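Local coordinates for uncharacterized protein (Mycolicibacterium smegmatis MC2 155, PDB 6T84) that is required for MmpL3-dependent transport of trehalose monomycolate to the mycobacterial cell wall, and for growth and cell elongation, at residues V47-V52 with I64-E68; R13-W17 with S157-D163; A119-A123 with L175-P180; I74-R78 with V169-N173. All coordinates share one frame; numbering follows the deposited sequence. Where two conformers were deposited one is given.

Interaction 1. Residues V47-V52 with I64-E68; sequences VTAKNV and IFDIE
The Phe65 ring meets the methyl of Ala49, whose CB lies 3.9 Å from Phe65 CD1 and approaches the ring obliquely. Ile67 CG1, from the same strand, sits at the ring's edge in its plane. The ring also meets Trp36, the two planes nearly parallel. The amide of Asn51 and the carboxylate of Asp66 are the other flat pair, with planes 76° apart. In one of two conformers of Asn51, ND2 donates to Asp66 OD2 over 3.2 Å. OD2 lies close to the plane of the amide, and ND2 comes from the anti side of the carboxylate, somewhat out of its plane. Water 2 also donates to Asp66 OD2. Asn51 OD1 is bonded to Tyr25.

Short strand 49-50 pairs here with the end of strand 60-67. Lys50 and Asp66 form an antiparallel hydrogen-bonded pair. Lys50 N donates to Asp66 O over 3.0 Å, and Asp66 N to Lys50 O over 2.8 Å. The chain turns a corner at Asn51 and continues as strand 52-57, next to 60-67 in the large antiparallel sheet. Val52 CA makes a CA-H...O contact with Ile64 O at 3.3 Å. At the other end Val47 CG2 touches Ile67 CG2 at 3.7 Å. The extended Lys50 chain carries NZ to 2.7 Å from Glu68 OE2, above the carboxylate plane, in a salt bridge. Glu68 is poorly ordered.

Asp66 OD1 accepts from Thr72 and pairs with Arg14. With water 2 on OD2, both oxygens of this buried carboxylate are engaged. These partners would restrain its rotation and probably favour its charged form.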
loop_
_atom_site.group_PDB
_atom_site.type_symbol
_atom_site.label_atom_id
_atom_site.label_comp_id
_atom_site.label_asym_id
_atom_site.label_seq_id
_atom_site.Cartn_x
_atom_site.Cartn_y
_atom_site.Cartn_z
ATOM N N VAL A 47 -11.756 13.792 -1.922
ATOM C CA VAL A 47 -11.006 13.551 -3.149
ATOM C C VAL A 47 -11.562 12.289 -3.787
ATOM O O VAL A 47 -12.186 11.460 -3.132
ATOM C CB VAL A 47 -9.490 13.405 -2.899
ATOM C CG1 VAL A 47 -8.876 14.744 -2.470
ATOM C CG2 VAL A 47 -9.213 12.318 -1.866
ATOM N N THR A 48 -11.345 12.156 -5.087
ATOM C CA THR A 48 -11.696 10.927 -5.769
ATOM C C THR A 48 -10.445 10.347 -6.393
ATOM O O THR A 48 -9.477 11.055 -6.686
ATOM C CB THR A 48 -12.690 11.155 -6.898
ATOM O OG1 THR A 48 -12.075 12.002 -7.862
ATOM C CG2 THR A 48 -13.982 11.820 -6.404
ATOM N N ALA A 49 -10.518 9.063 -6.662
ATOM C CA ALA A 49 -9.413 8.320 -7.259
ATOM C C ALA A 49 -9.349 8.650 -8.747
ATOM O O ALA A 49 -10.383 8.635 -9.449
ATOM C CB ALA A 49 -9.669 6.832 -7.052
ATOM N N LYS A 50 -8.155 8.953 -9.253
ATOM C CA LYS A 50 -7.992 9.283 -10.665
ATOM C C LYS A 50 -6.975 8.366 -11.304
ATOM O O LYS A 50 -6.121 7.785 -10.630
ATOM C CB LYS A 50 -7.590 10.753 -10.886
ATOM C CG LYS A 50 -8.750 11.687 -10.530
ATOM C CD LYS A 50 -8.542 13.074 -11.022
ATOM C CE LYS A 50 -9.789 13.913 -10.675
ATOM N NZ LYS A 50 -9.537 15.372 -10.713
ATOM N N ASN A 51 -6.998 8.317 -12.639
ATOM C CA ASN A 51 -6.083 7.450 -13.399
ATOM C C ASN A 51 -6.064 6.041 -12.805
ATOM O O ASN A 51 -5.030 5.504 -12.372
ATOM C CB ASN A 51 -4.666 8.032 -13.435
ATOM C CG ASN A 51 -4.581 9.227 -14.275
ATOM O OD1 ASN A 51 -5.077 9.226 -15.386
ATOM N ND2 ASN A 51 -3.908 10.272 -13.784
ATOM N N VAL A 52 -7.262 5.481 -12.745
ATOM C CA VAL A 52 -7.531 4.260 -11.994
ATOM C C VAL A 52 -7.268 3.052 -12.882
ATOM O O VAL A 52 -7.735 2.987 -14.037
ATOM C CB VAL A 52 -8.986 4.272 -11.510
ATOM C CG1 VAL A 52 -9.285 2.969 -10.708
ATOM C CG2 VAL A 52 -9.262 5.512 -10.661
ATOM N N ILE A 64 -4.889 0.442 -8.708
ATOM C CA ILE A 64 -3.816 1.431 -8.733
ATOM C C ILE A 64 -4.463 2.751 -9.096
ATOM O O ILE A 64 -5.228 2.816 -10.065
ATOM C CB ILE A 64 -2.747 1.046 -9.767
ATOM C CG1 ILE A 64 -2.238 -0.390 -9.462
ATOM C CG2 ILE A 64 -1.578 2.074 -9.708
ATOM C CD1 ILE A 64 -2.814 -1.464 -10.368
ATOM N N PHE A 65 -4.159 3.798 -8.335
ATOM C CA PHE A 65 -4.862 5.061 -8.587
ATOM C C PHE A 65 -4.063 6.207 -7.989
ATOM O O PHE A 65 -3.157 5.999 -7.172
ATOM C CB PHE A 65 -6.298 5.046 -8.022
ATOM C CG PHE A 65 -6.358 4.650 -6.594
ATOM C CD1 PHE A 65 -6.221 5.612 -5.582
ATOM C CD2 PHE A 65 -6.488 3.311 -6.239
ATOM C CE1 PHE A 65 -6.205 5.228 -4.217
ATOM C CE2 PHE A 65 -6.518 2.932 -4.884
ATOM C CZ PHE A 65 -6.384 3.892 -3.873
ATOM N N ASP A 66 -4.386 7.427 -8.430
ATOM C CA ASP A 66 -3.767 8.627 -7.896
ATOM C C ASP A 66 -4.762 9.339 -6.986
ATOM O O ASP A 66 -5.961 9.386 -7.275
ATOM C CB ASP A 66 -3.369 9.592 -9.024
ATOM C CG ASP A 66 -2.393 8.981 -9.998
ATOM O OD1 ASP A 66 -1.635 8.063 -9.611
ATOM O OD2 ASP A 66 -2.346 9.462 -11.151
ATOM N N ILE A 67 -4.247 9.882 -5.893
ATOM C CA ILE A 67 -4.971 10.836 -5.060
ATOM C C ILE A 67 -4.278 12.164 -5.294
ATOM O O ILE A 67 -3.153 12.363 -4.839
ATOM C CB ILE A 67 -4.896 10.441 -3.573
ATOM C CG1 ILE A 67 -5.328 8.963 -3.413
ATOM C CG2 ILE A 67 -5.707 11.421 -2.721
ATOM C CD1 ILE A 67 -5.276 8.457 -1.970
ATOM N N GLU A 68 -4.933 13.081 -6.010
ATOM C CA GLU A 68 -4.229 14.257 -6.554
ATOM C C GLU A 68 -3.280 14.936 -5.572
ATOM O O GLU A 68 -3.658 15.260 -4.442
ATOM C CB GLU A 68 -5.233 15.284 -7.052
ATOM C CG GLU A 68 -5.822 14.964 -8.402
ATOM C CD GLU A 68 -7.007 15.842 -8.706
ATOM O OE1 GLU A 68 -6.798 16.970 -9.190
ATOM O OE2 GLU A 68 -8.146 15.416 -8.430
HETATM O O HOH W 1 -7.417 12.402 -7.426
HETATM O O HOH W 2 -3.687 11.860 -11.500
#

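Interaction 2. Residues R13-W17 with S157-D163; sequences RRKSW and SNRAQWD
Trp17 and Trp162 form a T-shaped pair. The edge of Trp162 points at the face of the Trp17 five-membered ring, with centroids 5.3 Å apart and planes at 70°. Trp162 CB also lies over that indole, 4.0 Å from the centroid of the six-membered ring, as a CH-pi contact. Trp17 NE1 donates to Asp163 OD1 over 2.7 Å, nearly straight, and meets it from above the carboxylate plane. Arg14 covers one face of Trp162. Its CZ stands 4.2 Å from the centroid of the six-membered ring in a cation-pi contact. The guanidinium stands nearly upright on the ring and meets it by an edge. Bends at chi2 and chi3 (73° and 57°) fold the chain back so that CD also rests on the ring. The opposite face of Trp162 is covered by Asn158 O and Arg159 CA of its own segment. Arg159 lays a guanidinium face over Trp17 CA.

Further out, Asp163 OD1 also bonds His21, and Arg159 bonds Ser20. Water 3 joins Arg13 NH2 to Ser157 O; the same NH2 bonds Arg8 O. A capping box of Asn158 and Gln161 starts helix 159-175 and fixes the turn that carries Trp162.

Arg14 is positioned by its salt bridge to Asp66 and its bond to Asn51 O. These partners and the indole face probably offset the charge of this buried arginine where the two helices meet.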
loop_
_atom_site.group_PDB
_atom_site.type_symbol
_atom_site.label_atom_id
_atom_site.label_comp_id
_atom_site.label_asym_id
_atom_site.label_seq_id
_atom_site.Cartn_x
_atom_site.Cartn_y
_atom_site.Cartn_z
ATOM N N ARG A 13 0.292 7.453 -20.161
ATOM C CA ARG A 13 1.250 6.450 -19.692
ATOM C C ARG A 13 0.571 5.432 -18.779
ATOM O O ARG A 13 0.871 4.242 -18.868
ATOM C CB ARG A 13 2.425 7.141 -18.987
ATOM C CG ARG A 13 3.325 7.889 -19.957
ATOM C CD ARG A 13 4.553 8.630 -19.315
ATOM N NE ARG A 13 4.251 9.754 -18.405
ATOM C CZ ARG A 13 4.355 9.689 -17.061
ATOM N NH1 ARG A 13 4.723 8.542 -16.428
ATOM N NH2 ARG A 13 4.093 10.783 -16.342
ATOM N N ARG A 14 -0.363 5.873 -17.926
ATOM C CA ARG A 14 -1.062 4.937 -17.059
ATOM C C ARG A 14 -1.969 4.011 -17.878
ATOM O O ARG A 14 -2.066 2.804 -17.586
ATOM C CB ARG A 14 -1.833 5.720 -15.983
ATOM C CG ARG A 14 -2.550 4.815 -14.935
ATOM C CD ARG A 14 -1.536 4.182 -13.959
ATOM N NE ARG A 14 -0.702 5.173 -13.250
ATOM C CZ ARG A 14 -1.045 5.873 -12.153
ATOM N NH1 ARG A 14 -2.288 5.815 -11.647
ATOM N NH2 ARG A 14 -0.168 6.719 -11.605
ATOM N N LYS A 15 -2.634 4.535 -18.910
ATOM C CA LYS A 15 -3.432 3.691 -19.811
ATOM C C LYS A 15 -2.565 2.671 -20.560
ATOM O O LYS A 15 -2.965 1.503 -20.711
ATOM C CB LYS A 15 -4.217 4.599 -20.794
ATOM C CG LYS A 15 -5.493 3.968 -21.328
ATOM C CD LYS A 15 -6.235 4.933 -22.262
ATOM C CE LYS A 15 -6.647 6.233 -21.577
ATOM N NZ LYS A 15 -7.634 7.022 -22.393
ATOM N N SER A 16 -1.384 3.086 -21.050
ATOM C CA SER A 16 -0.484 2.146 -21.713
ATOM C C SER A 16 -0.053 1.035 -20.763
ATOM O O SER A 16 0.019 -0.140 -21.151
ATOM C CB SER A 16 0.753 2.886 -22.258
ATOM O OG SER A 16 1.723 1.993 -22.847
ATOM N N TRP A 17 0.295 1.393 -19.527
ATOM C CA TRP A 17 0.731 0.405 -18.552
ATOM C C TRP A 17 -0.404 -0.549 -18.205
ATOM O O TRP A 17 -0.176 -1.760 -18.109
ATOM C CB TRP A 17 1.222 1.169 -17.336
ATOM C CG TRP A 17 1.639 0.343 -16.197
ATOM C CD1 TRP A 17 2.831 -0.336 -16.055
ATOM C CD2 TRP A 17 0.902 0.099 -14.997
ATOM N NE1 TRP A 17 2.871 -0.964 -14.845
ATOM C CE2 TRP A 17 1.716 -0.705 -14.167
ATOM C CE3 TRP A 17 -0.370 0.498 -14.529
ATOM C CZ2 TRP A 17 1.317 -1.133 -12.906
ATOM C CZ3 TRP A 17 -0.770 0.083 -13.283
ATOM C CH2 TRP A 17 0.076 -0.734 -12.477
ATOM N N SER A 157 5.800 9.178 -9.654
ATOM C CA SER A 157 6.404 7.913 -10.014
ATOM C C SER A 157 6.078 7.598 -11.473
ATOM O O SER A 157 5.076 8.045 -12.017
ATOM C CB SER A 157 5.845 6.807 -9.108
ATOM O OG SER A 157 6.260 7.003 -7.768
ATOM N N ASN A 158 6.914 6.773 -12.091
ATOM C CA ASN A 158 6.815 6.447 -13.507
ATOM C C ASN A 158 6.500 4.980 -13.675
ATOM O O ASN A 158 6.375 4.268 -12.676
ATOM C CB ASN A 158 8.097 6.847 -14.237
ATOM C CG ASN A 158 9.354 6.103 -13.740
ATOM O OD1 ASN A 158 9.292 4.993 -13.219
ATOM N ND2 ASN A 158 10.508 6.740 -13.894
ATOM N N ARG A 159 6.386 4.508 -14.947
ATOM C CA ARG A 159 5.909 3.135 -15.138
ATOM C C ARG A 159 6.822 2.082 -14.560
ATOM O O ARG A 159 6.332 1.071 -14.056
ATOM C CB ARG A 159 5.477 2.772 -16.575
ATOM C CG ARG A 159 6.544 2.470 -17.537
ATOM C CD ARG A 159 5.938 2.034 -18.866
ATOM N NE ARG A 159 5.406 0.666 -18.868
ATOM C CZ ARG A 159 4.533 0.187 -19.775
ATOM N NH1 ARG A 159 4.018 0.966 -20.761
ATOM N NH2 ARG A 159 4.130 -1.058 -19.682
ATOM N N ALA A 160 8.132 2.309 -14.588
ATOM C CA ALA A 160 9.029 1.365 -13.933
ATOM C C ALA A 160 8.754 1.336 -12.429
ATOM O O ALA A 160 8.770 0.268 -11.826
ATOM C CB ALA A 160 10.506 1.734 -14.214
ATOM N N GLN A 161 8.453 2.488 -11.829
ATOM C CA GLN A 161 8.119 2.512 -10.409
ATOM C C GLN A 161 6.757 1.869 -10.137
ATOM O O GLN A 161 6.580 1.252 -9.077
ATOM C CB GLN A 161 8.159 3.933 -9.873
ATOM C CG GLN A 161 9.645 4.304 -9.666
ATOM C CD GLN A 161 9.883 5.784 -9.539
ATOM O OE1 GLN A 161 9.269 6.580 -10.239
ATOM N NE2 GLN A 161 10.804 6.165 -8.652
ATOM N N TRP A 162 5.797 1.979 -11.070
ATOM C CA TRP A 162 4.529 1.264 -10.880
ATOM C C TRP A 162 4.760 -0.230 -10.913
ATOM O O TRP A 162 4.226 -0.957 -10.062
ATOM C CB TRP A 162 3.486 1.665 -11.944
ATOM C CG TRP A 162 3.259 3.154 -12.039
ATOM C CD1 TRP A 162 3.466 4.089 -11.058
ATOM C CD2 TRP A 162 2.841 3.872 -13.212
ATOM N NE1 TRP A 162 3.190 5.350 -11.556
ATOM C CE2 TRP A 162 2.825 5.246 -12.878
ATOM C CE3 TRP A 162 2.495 3.481 -14.523
ATOM C CZ2 TRP A 162 2.494 6.251 -13.817
ATOM C CZ3 TRP A 162 2.124 4.463 -15.435
ATOM C CH2 TRP A 162 2.126 5.837 -15.081
ATOM N N ASP A 163 5.591 -0.717 -11.848
ATOM C CA ASP A 163 5.912 -2.148 -11.860
ATOM C C ASP A 163 6.642 -2.564 -10.577
ATOM O O ASP A 163 6.334 -3.613 -10.004
ATOM C CB ASP A 163 6.773 -2.466 -13.072
ATOM C CG ASP A 163 5.963 -2.683 -14.328
ATOM O OD1 ASP A 163 4.724 -2.866 -14.221
ATOM O OD2 ASP A 163 6.573 -2.721 -15.417
HETATM O O HOH W 3 4.868 9.908 -13.849
HETATM O O HOH W 4 3.617 3.817 -19.579
#

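Interaction 3. Residues A119-A123 with L175-P180; sequences AARRA and LLRVLP
Val178 CG2 is the branch that reaches helix 117-123. From CB, with CG1 anti to the carbonyl carbon (chi1 -55°), CG2 falls between the backbone N and the carbonyl carbon. There it lies 3.8 Å from Ala123 CB and equally far from Ala123 CA. The Ala123 methyl is the centre of the contact. Leu179 CD2 approaches it at 4.3 Å and Leu176 CD2 at 4.4 Å, so three branched side chains of 175-180 converge on one methyl.

One helical turn earlier, Ala119 CB lies 4.2 Å from Pro180 CD. Pro180 CD is also near the edge of the Arg122 guanidinium, which folds one face back over Ala119 CA. No direct hydrogen bond joins the two segments. Water 5 bridges them instead: it donates to Ala119 O over 2.8 Å and makes a weak bond to Val178 O.

The segment 175-180 is where the chain leaves helix 159-175. Leu175 and Leu176 reach helix 126-134 through Met128, and Leu176 and Leu179 touch Asn144 of strand 141-144. Val84 lies against Ala119, Leu179 and Pro180. The outgoing chain thus packs against helix 117-123 and touches helix 126-134 and strand 141-144.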
loop_
_atom_site.group_PDB
_atom_site.type_symbol
_atom_site.label_atom_id
_atom_site.label_comp_id
_atom_site.label_asym_id
_atom_site.label_seq_id
_atom_site.Cartn_x
_atom_site.Cartn_y
_atom_site.Cartn_z
ATOM N N ALA A 119 1.783 -9.119 17.825
ATOM C CA ALA A 119 1.595 -9.737 16.516
ATOM C C ALA A 119 2.599 -9.170 15.501
ATOM O O ALA A 119 3.187 -9.921 14.703
ATOM C CB ALA A 119 0.163 -9.518 16.023
ATOM N N ALA A 120 2.812 -7.848 15.522
ATOM C CA ALA A 120 3.744 -7.249 14.574
ATOM C C ALA A 120 5.173 -7.742 14.810
ATOM O O ALA A 120 5.950 -7.919 13.859
ATOM C CB ALA A 120 3.641 -5.744 14.696
ATOM N N ARG A 121 5.547 -7.943 16.077
ATOM C CA ARG A 121 6.847 -8.537 16.380
ATOM C C ARG A 121 7.011 -9.876 15.690
ATOM O O ARG A 121 8.095 -10.179 15.158
ATOM C CB ARG A 121 6.952 -8.734 17.886
ATOM C CG ARG A 121 7.532 -7.562 18.524
ATOM C CD ARG A 121 8.099 -7.853 19.904
ATOM N NE ARG A 121 8.351 -6.585 20.577
ATOM C CZ ARG A 121 7.434 -5.950 21.299
ATOM N NH1 ARG A 121 6.234 -6.490 21.465
ATOM N NH2 ARG A 121 7.725 -4.786 21.864
ATOM N N ARG A 122 5.962 -10.706 15.724
ATOM C CA ARG A 122 6.043 -12.018 15.085
ATOM C C ARG A 122 6.239 -11.891 13.581
ATOM O O ARG A 122 7.001 -12.660 12.981
ATOM C CB ARG A 122 4.799 -12.838 15.398
ATOM C CG ARG A 122 4.766 -13.302 16.851
ATOM C CD ARG A 122 3.662 -14.338 17.117
ATOM N NE ARG A 122 2.372 -13.946 16.551
ATOM C CZ ARG A 122 1.401 -13.337 17.228
ATOM N NH1 ARG A 122 1.576 -13.046 18.518
ATOM N NH2 ARG A 122 0.256 -13.021 16.612
ATOM N N ALA A 123 5.574 -10.912 12.957
ATOM C CA ALA A 123 5.744 -10.673 11.524
ATOM C C ALA A 123 7.098 -10.063 11.186
ATOM O O ALA A 123 7.521 -10.152 10.035
ATOM C CB ALA A 123 4.615 -9.752 11.018
ATOM N N LEU A 175 4.596 -11.122 3.455
ATOM C CA LEU A 175 5.186 -11.077 4.783
ATOM C C LEU A 175 4.123 -10.927 5.858
ATOM O O LEU A 175 4.335 -11.376 6.991
ATOM C CB LEU A 175 6.200 -9.931 4.853
ATOM C CG LEU A 175 7.474 -10.073 4.015
ATOM C CD1 LEU A 175 8.134 -8.702 3.790
ATOM C CD2 LEU A 175 8.459 -10.991 4.759
ATOM N N LEU A 176 2.973 -10.334 5.528
ATOM C CA LEU A 176 1.886 -10.131 6.481
ATOM C C LEU A 176 0.897 -11.288 6.490
ATOM O O LEU A 176 -0.111 -11.228 7.225
ATOM C CB LEU A 176 1.113 -8.814 6.173
ATOM C CG LEU A 176 1.982 -7.535 6.317
ATOM C CD1 LEU A 176 0.980 -6.384 6.164
ATOM C CD2 LEU A 176 2.704 -7.504 7.687
ATOM N N ARG A 177 1.164 -12.353 5.726
ATOM C CA ARG A 177 0.265 -13.515 5.763
ATOM C C ARG A 177 0.162 -14.126 7.159
ATOM O O ARG A 177 -0.855 -14.773 7.466
ATOM C CB ARG A 177 0.695 -14.589 4.759
ATOM C CG ARG A 177 0.288 -14.337 3.320
ATOM C CD ARG A 177 0.944 -15.351 2.375
ATOM N NE ARG A 177 1.022 -16.669 3.002
ATOM C CZ ARG A 177 2.002 -17.542 2.784
ATOM N NH1 ARG A 177 2.989 -17.229 1.953
ATOM N NH2 ARG A 177 2.000 -18.719 3.402
ATOM N N VAL A 178 1.188 -13.916 8.008
ATOM C CA VAL A 178 1.245 -14.423 9.391
ATOM C C VAL A 178 0.345 -13.668 10.360
ATOM O O VAL A 178 0.149 -14.131 11.489
ATOM C CB VAL A 178 2.703 -14.515 9.907
ATOM C CG1 VAL A 178 3.538 -15.363 8.944
ATOM C CG2 VAL A 178 3.280 -13.138 10.095
ATOM N N LEU A 179 -0.255 -12.539 9.953
ATOM C CA LEU A 179 -1.118 -11.809 10.871
ATOM C C LEU A 179 -2.358 -12.649 11.195
ATOM O O LEU A 179 -2.868 -13.381 10.324
ATOM C CB LEU A 179 -1.540 -10.478 10.258
ATOM C CG LEU A 179 -0.384 -9.464 10.087
ATOM C CD1 LEU A 179 -0.935 -8.166 9.480
ATOM C CD2 LEU A 179 0.407 -9.317 11.459
ATOM N N PRO A 180 -2.872 -12.563 12.425
ATOM C CA PRO A 180 -3.893 -13.531 12.859
ATOM C C PRO A 180 -5.214 -13.290 12.152
ATOM O O PRO A 180 -5.546 -12.154 11.783
ATOM C CB PRO A 180 -4.001 -13.276 14.379
ATOM C CG PRO A 180 -3.474 -11.864 14.574
ATOM C CD PRO A 180 -2.492 -11.603 13.482
HETATM O O HOH W 5 1.709 -12.021 13.543
#

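Interaction 4. Residues I74-R78 with V169-N173; sequences IALHR and VRQFN
This is a mainly apolar helix-on-sheet contact near the centre of the chain. Strand 71-77 offers alternate side chains, Ile74 and Leu76, to helix 159-175. The axes of the short segments pass 9.2 Å apart at an angle of 45°.

Val169 meets both strand residues with its two methyls. CG1 touches Ile74 CG2 at 3.7 Å, and CG2 lies 4.1 Å from Leu76 CB. The torsion chi1 of 76° sets CG1 between the backbone N and the carbonyl carbon, while CG2 is anti to the N. Both branches can therefore face the strand. Leu76 carries the next step along the helix. Its CG is anti to the backbone N, and CD2 comes to 3.9 Å from Asn173 CB and 3.9 Å from Arg170 CA. Here the side chains of Leu76 and Asn173 cross at about a right angle. The methyl lies against the aliphatic start and the amide of Asn173.

At the end of the strand, Arg78, modelled in two conformers, brings CG to 3.5 Å from Asn173 OD1. The guanidinium and amide planes are 79° apart. No hydrogen bond crosses between the two segments. Asn173 OD1 instead bonds Thr149 of the neighbouring strand. Arg78 makes a local bond to Val80 O. Its bond to Leu176 O links the strand end to the chain just after helix 159-175.

Val169 also touches Val151 of strand 148-153, so the helix rests on more than one strand. One side of a helix, Val169 with the aliphatic parts of Arg170 and Asn173, laid obliquely across a sheet is the layered packing of alpha-beta folds. In this protein that sheet is antiparallel, and the overall fold has been described as atypical.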
loop_
_atom_site.group_PDB
_atom_site.type_symbol
_atom_site.label_atom_id
_atom_site.label_comp_id
_atom_site.label_asym_id
_atom_site.label_seq_id
_atom_site.Cartn_x
_atom_site.Cartn_y
_atom_site.Cartn_z
ATOM N N ILE A 74 -1.261 1.612 -4.579
ATOM C CA ILE A 74 -1.552 0.280 -5.098
ATOM C C ILE A 74 -2.147 -0.511 -3.949
ATOM O O ILE A 74 -1.532 -0.592 -2.872
ATOM C CB ILE A 74 -0.256 -0.394 -5.600
ATOM C CG1 ILE A 74 0.370 0.430 -6.724
ATOM C CG2 ILE A 74 -0.526 -1.852 -6.034
ATOM C CD1 ILE A 74 1.810 -0.115 -7.128
ATOM N N ALA A 75 -3.378 -1.030 -4.142
ATOM C CA ALA A 75 -4.076 -1.817 -3.118
ATOM C C ALA A 75 -4.265 -3.235 -3.624
ATOM O O ALA A 75 -4.844 -3.427 -4.696
ATOM C CB ALA A 75 -5.454 -1.240 -2.810
ATOM N N LEU A 76 -3.797 -4.224 -2.854
ATOM C CA LEU A 76 -3.876 -5.631 -3.235
ATOM C C LEU A 76 -4.776 -6.400 -2.274
ATOM O O LEU A 76 -4.623 -6.295 -1.055
ATOM C CB LEU A 76 -2.485 -6.254 -3.229
ATOM C CG LEU A 76 -2.382 -7.771 -3.509
ATOM C CD1 LEU A 76 -2.835 -8.093 -4.935
ATOM C CD2 LEU A 76 -0.896 -8.297 -3.291
ATOM N N HIS A 77 -5.727 -7.151 -2.816
ATOM C CA HIS A 77 -6.642 -7.871 -1.938
ATOM C C HIS A 77 -5.977 -9.041 -1.219
ATOM O O HIS A 77 -5.208 -9.797 -1.812
ATOM C CB HIS A 77 -7.823 -8.399 -2.760
ATOM C CG HIS A 77 -8.904 -8.980 -1.912
ATOM N ND1 HIS A 77 -9.130 -10.345 -1.795
ATOM C CD2 HIS A 77 -9.861 -8.374 -1.164
ATOM C CE1 HIS A 77 -10.160 -10.545 -0.990
ATOM N NE2 HIS A 77 -10.624 -9.370 -0.595
ATOM N N ARG A 78 -6.280 -9.190 0.075
ATOM C CA ARG A 78 -5.727 -10.278 0.897
ATOM C C ARG A 78 -6.669 -11.474 0.887
ATOM O O ARG A 78 -7.907 -11.339 0.969
ATOM C CB ARG A 78 -5.629 -9.865 2.358
ATOM C CG ARG A 78 -4.690 -8.728 2.690
ATOM C CD ARG A 78 -4.873 -8.334 4.170
ATOM N NE ARG A 78 -4.527 -9.453 5.052
ATOM C CZ ARG A 78 -3.284 -9.678 5.449
ATOM N NH1 ARG A 78 -2.323 -8.845 5.051
ATOM N NH2 ARG A 78 -3.003 -10.713 6.229
ATOM N N VAL A 169 4.201 -4.446 -3.213
ATOM C CA VAL A 169 2.984 -4.729 -2.462
ATOM C C VAL A 169 2.778 -6.227 -2.319
ATOM O O VAL A 169 2.310 -6.695 -1.276
ATOM C CB VAL A 169 1.739 -3.991 -3.020
ATOM C CG1 VAL A 169 1.246 -4.655 -4.293
ATOM C CG2 VAL A 169 0.635 -4.004 -1.949
ATOM N N ARG A 170 3.130 -6.993 -3.361
ATOM C CA ARG A 170 3.038 -8.455 -3.286
ATOM C C ARG A 170 3.976 -8.997 -2.221
ATOM O O ARG A 170 3.592 -9.866 -1.442
ATOM C CB ARG A 170 3.339 -9.075 -4.655
ATOM C CG ARG A 170 2.372 -8.633 -5.798
ATOM C CD ARG A 170 2.870 -9.137 -7.185
ATOM N NE ARG A 170 2.775 -10.595 -7.234
ATOM C CZ ARG A 170 3.064 -11.307 -8.320
ATOM N NH1 ARG A 170 3.507 -10.683 -9.410
ATOM N NH2 ARG A 170 2.913 -12.622 -8.316
ATOM N N GLN A 171 5.203 -8.493 -2.173
ATOM C CA GLN A 171 6.151 -8.975 -1.180
ATOM C C GLN A 171 5.705 -8.613 0.229
ATOM O O GLN A 171 5.834 -9.426 1.152
ATOM C CB GLN A 171 7.523 -8.356 -1.501
ATOM C CG GLN A 171 8.188 -8.961 -2.743
ATOM C CD GLN A 171 9.335 -8.092 -3.310
ATOM O OE1 GLN A 171 9.380 -6.882 -3.064
ATOM N NE2 GLN A 171 10.193 -8.685 -4.138
ATOM N N PHE A 172 5.257 -7.377 0.434
ATOM C CA PHE A 172 4.782 -6.979 1.757
ATOM C C PHE A 172 3.562 -7.796 2.170
ATOM O O PHE A 172 3.463 -8.251 3.320
ATOM C CB PHE A 172 4.511 -5.478 1.764
ATOM C CG PHE A 172 4.215 -4.900 3.128
ATOM C CD1 PHE A 172 5.096 -5.074 4.189
ATOM C CD2 PHE A 172 3.081 -4.128 3.334
ATOM C CE1 PHE A 172 4.831 -4.492 5.430
ATOM C CE2 PHE A 172 2.777 -3.571 4.568
ATOM C CZ PHE A 172 3.657 -3.734 5.618
ATOM N N ASN A 173 2.633 -8.010 1.252
ATOM C CA ASN A 173 1.476 -8.840 1.553
ATOM C C ASN A 173 1.885 -10.242 1.968
ATOM O O ASN A 173 1.343 -10.802 2.934
ATOM C CB ASN A 173 0.601 -8.863 0.291
ATOM C CG ASN A 173 -0.672 -9.613 0.525
ATOM O OD1 ASN A 173 -1.488 -9.227 1.365
ATOM N ND2 ASN A 173 -0.838 -10.706 -0.190
#

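In the fold
Interactions 2 and 4 use the same helix, 159-175: its first turn packs on helix 10-21 and its later turns on strand 71-77. Interaction 3 takes over where that helix ends, and Arg78 joins 3 to 4 through Leu176 O. Interactions 1 and 4 share the sheet through neighbouring strands, where Ile64 packs on Ile74. Arg14 links 1 and 2. Interactions 1, 3 and 4 are largely buried. Interaction 4 is closest to the chain's centre, mainly apolar and without a hydrogen bond across its segments. Interactions 1 and 3 lie on opposite sides of that centre. Interaction 1 is rich in polar bonds, whereas 3 is apolar and bridged by water. Interaction 2, partly buried, mixes aromatic and charged groups.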